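Local coordinates for FAD:protein FMN transferase (Vibrio cholerae, PDB 6NXI) that probably transfers the FMN moiety of FAD onto a threonine hydroxyl of a target flavoprotein, using magnesium, at residues A[202-207]-A[295-300]. Residues are numbered along the deposited sequence; the frame is centred on the assembly and turned at random.
Sequences EKPSVD and LMIVKT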
loop_
_atom_site.group_PDB
_atom_site.type_symbol
_atom_site.label_atom_id
_atom_site.label_comp_id
_atom_site.label_asym_id
_atom_site.label_seq_id
_atom_site.Cartn_x
_atom_site.Cartn_y
_atom_site.Cartn_z
ATOM N N GLU A 202 -0.705 -8.033 -14.493
ATOM C CA GLU A 202 -0.407 -9.484 -14.572
ATOM C C GLU A 202 -1.744 -10.222 -14.462
ATOM O O GLU A 202 -2.526 -9.955 -13.531
ATOM C CB GLU A 202 0.610 -9.916 -13.516
ATOM C CG GLU A 202 2.002 -9.345 -13.728
ATOM C CD GLU A 202 2.801 -9.916 -14.892
ATOM O OE1 GLU A 202 2.524 -11.062 -15.313
ATOM O OE2 GLU A 202 3.704 -9.206 -15.384
ATOM N N LYS A 203 -2.016 -11.074 -15.431
ATOM C CA LYS A 203 -3.259 -11.871 -15.476
ATOM C C LYS A 203 -2.840 -13.320 -15.260
ATOM O O LYS A 203 -1.901 -13.792 -15.889
ATOM C CB LYS A 203 -3.969 -11.681 -16.817
ATOM C CG LYS A 203 -4.231 -10.244 -17.228
ATOM C CD LYS A 203 -5.104 -9.477 -16.260
ATOM C CE LYS A 203 -5.675 -8.215 -16.876
ATOM N NZ LYS A 203 -6.535 -8.533 -18.046
ATOM N N PRO A 204 -3.464 -14.044 -14.318
ATOM C CA PRO A 204 -3.202 -15.470 -14.155
ATOM C C PRO A 204 -3.985 -16.152 -15.276
ATOM O O PRO A 204 -4.999 -15.620 -15.743
ATOM C CB PRO A 204 -3.745 -15.758 -12.756
ATOM C CG PRO A 204 -4.942 -14.835 -12.693
ATOM C CD PRO A 204 -4.515 -13.565 -13.418
ATOM N N SER A 205 -3.471 -17.292 -15.724
ATOM C CA SER A 205 -3.986 -18.050 -16.886
ATOM C C SER A 205 -4.082 -19.518 -16.473
ATOM O O SER A 205 -3.166 -19.966 -15.775
ATOM C CB SER A 205 -3.065 -17.856 -18.051
ATOM O OG SER A 205 -3.689 -18.281 -19.233
ATOM N N VAL A 206 -5.137 -20.232 -16.854
ATOM C CA VAL A 206 -5.279 -21.681 -16.508
ATOM C C VAL A 206 -4.112 -22.485 -17.105
ATOM O O VAL A 206 -3.812 -23.581 -16.559
ATOM C CB VAL A 206 -6.633 -22.270 -16.947
ATOM C CG1 VAL A 206 -7.760 -21.675 -16.124
ATOM C CG2 VAL A 206 -6.888 -22.119 -18.443
ATOM N N ASP A 207 -3.489 -21.997 -18.190
ATOM C CA ASP A 207 -2.346 -22.689 -18.846
ATOM C C ASP A 207 -1.055 -22.339 -18.094
ATOM O O ASP A 207 0.002 -22.846 -18.486
ATOM C CB ASP A 207 -2.311 -22.390 -20.343
ATOM C CG ASP A 207 -2.224 -20.899 -20.627
ATOM O OD1 ASP A 207 -1.703 -20.186 -19.743
ATOM O OD2 ASP A 207 -2.717 -20.466 -21.701
ATOM N N LEU A 295 -9.730 -3.241 -10.605
ATOM C CA LEU A 295 -9.748 -4.549 -11.289
ATOM C C LEU A 295 -9.397 -5.605 -10.253
ATOM O O LEU A 295 -8.291 -5.604 -9.691
ATOM C CB LEU A 295 -8.769 -4.552 -12.460
ATOM C CG LEU A 295 -8.773 -5.844 -13.275
ATOM C CD1 LEU A 295 -10.072 -5.979 -14.034
ATOM C CD2 LEU A 295 -7.583 -5.868 -14.218
ATOM N N MET A 296 -10.315 -6.534 -10.057
ATOM C CA MET A 296 -10.052 -7.670 -9.160
ATOM C C MET A 296 -9.999 -8.921 -9.986
ATOM O O MET A 296 -10.924 -9.113 -10.813
ATOM C CB MET A 296 -11.157 -7.868 -8.154
ATOM C CG MET A 296 -11.223 -6.804 -7.167
ATOM S SD MET A 296 -12.204 -7.568 -5.893
ATOM C CE MET A 296 -12.734 -6.111 -5.042
ATOM N N ILE A 297 -8.956 -9.691 -9.767
ATOM C CA ILE A 297 -8.825 -11.028 -10.382
ATOM C C ILE A 297 -9.153 -12.051 -9.310
ATOM O O ILE A 297 -8.584 -11.986 -8.223
ATOM C CB ILE A 297 -7.417 -11.198 -10.942
ATOM C CG1 ILE A 297 -7.152 -10.121 -12.002
ATOM C CG2 ILE A 297 -7.277 -12.615 -11.478
ATOM C CD1 ILE A 297 -5.783 -10.169 -12.525
ATOM N N VAL A 298 -10.062 -12.968 -9.625
ATOM C CA VAL A 298 -10.531 -13.962 -8.631
ATOM C C VAL A 298 -10.395 -15.338 -9.239
ATOM O O VAL A 298 -10.515 -15.469 -10.473
ATOM C CB VAL A 298 -11.952 -13.685 -8.113
ATOM C CG1 VAL A 298 -12.134 -12.187 -7.906
ATOM C CG2 VAL A 298 -13.036 -14.247 -8.998
ATOM N N LYS A 299 -10.085 -16.281 -8.365
ATOM C CA LYS A 299 -10.007 -17.729 -8.703
ATOM C C LYS A 299 -11.430 -18.282 -8.722
ATOM O O LYS A 299 -12.089 -18.179 -7.683
ATOM C CB LYS A 299 -9.110 -18.429 -7.676
ATOM C CG LYS A 299 -8.929 -19.929 -7.867
ATOM C CD LYS A 299 -7.852 -20.284 -8.872
ATOM C CE LYS A 299 -7.924 -21.747 -9.271
ATOM N NZ LYS A 299 -8.931 -21.972 -10.335
ATOM N N THR A 300 -11.852 -18.853 -9.852
ATOM C CA THR A 300 -13.177 -19.503 -10.023
ATOM C C THR A 300 -12.986 -21.003 -9.841
ATOM O O THR A 300 -11.860 -21.451 -9.593
ATOM C CB THR A 300 -13.790 -19.214 -11.392
ATOM O OG1 THR A 300 -12.999 -19.919 -12.348
ATOM C CG2 THR A 300 -13.835 -17.736 -11.716
#
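The CG2 methyl of Ile297 points at the CG-CD bond of Pro204: it lies 3.4 Å from Pro204 CG, tighter than usual for two carbons, and 3.5 Å from Pro204 CD. With CG1 anti to the carbonyl carbon (chi1 -60°) and the chain extended beyond it, CD1 of Ile297 arrives 3.7 Å from Pro204 CD, where both methyls converge, and 3.4 Å from the backbone oxygen Glu202 O. Lys203 passes across this group at about a right angle, using only its aliphatic part: CD rests 3.9 Å from Ile297 CD1, and CE 4.0 Å from Leu295 CD2. A bend at chi2 (-60°) lays these carbons across both side chains, and one at chi4 turns NZ to salt bridges with Glu306 and Glu213, which probably fix the course of the chain. No hydrogen bond joins the two segments, and the contact is largely apolar and small (172 Å² buried over both sides). Backbone bonds from Ile297 to Val256 and Ser257, and from Lys203 to Val211, hold each side in its own sheet. Away from the FAD and magnesium sites, the contact joins hairpin 199-203/211-215 to the large antiparallel sheet of the ApbE fold, where strand 294-299 runs between 255-262 and 304-308. Leu295 and Ile297 point toward the hairpin, Met296 and Val298 pack on helix 280-289, and Pro204 also touches Phe304 of edge strand 304-308.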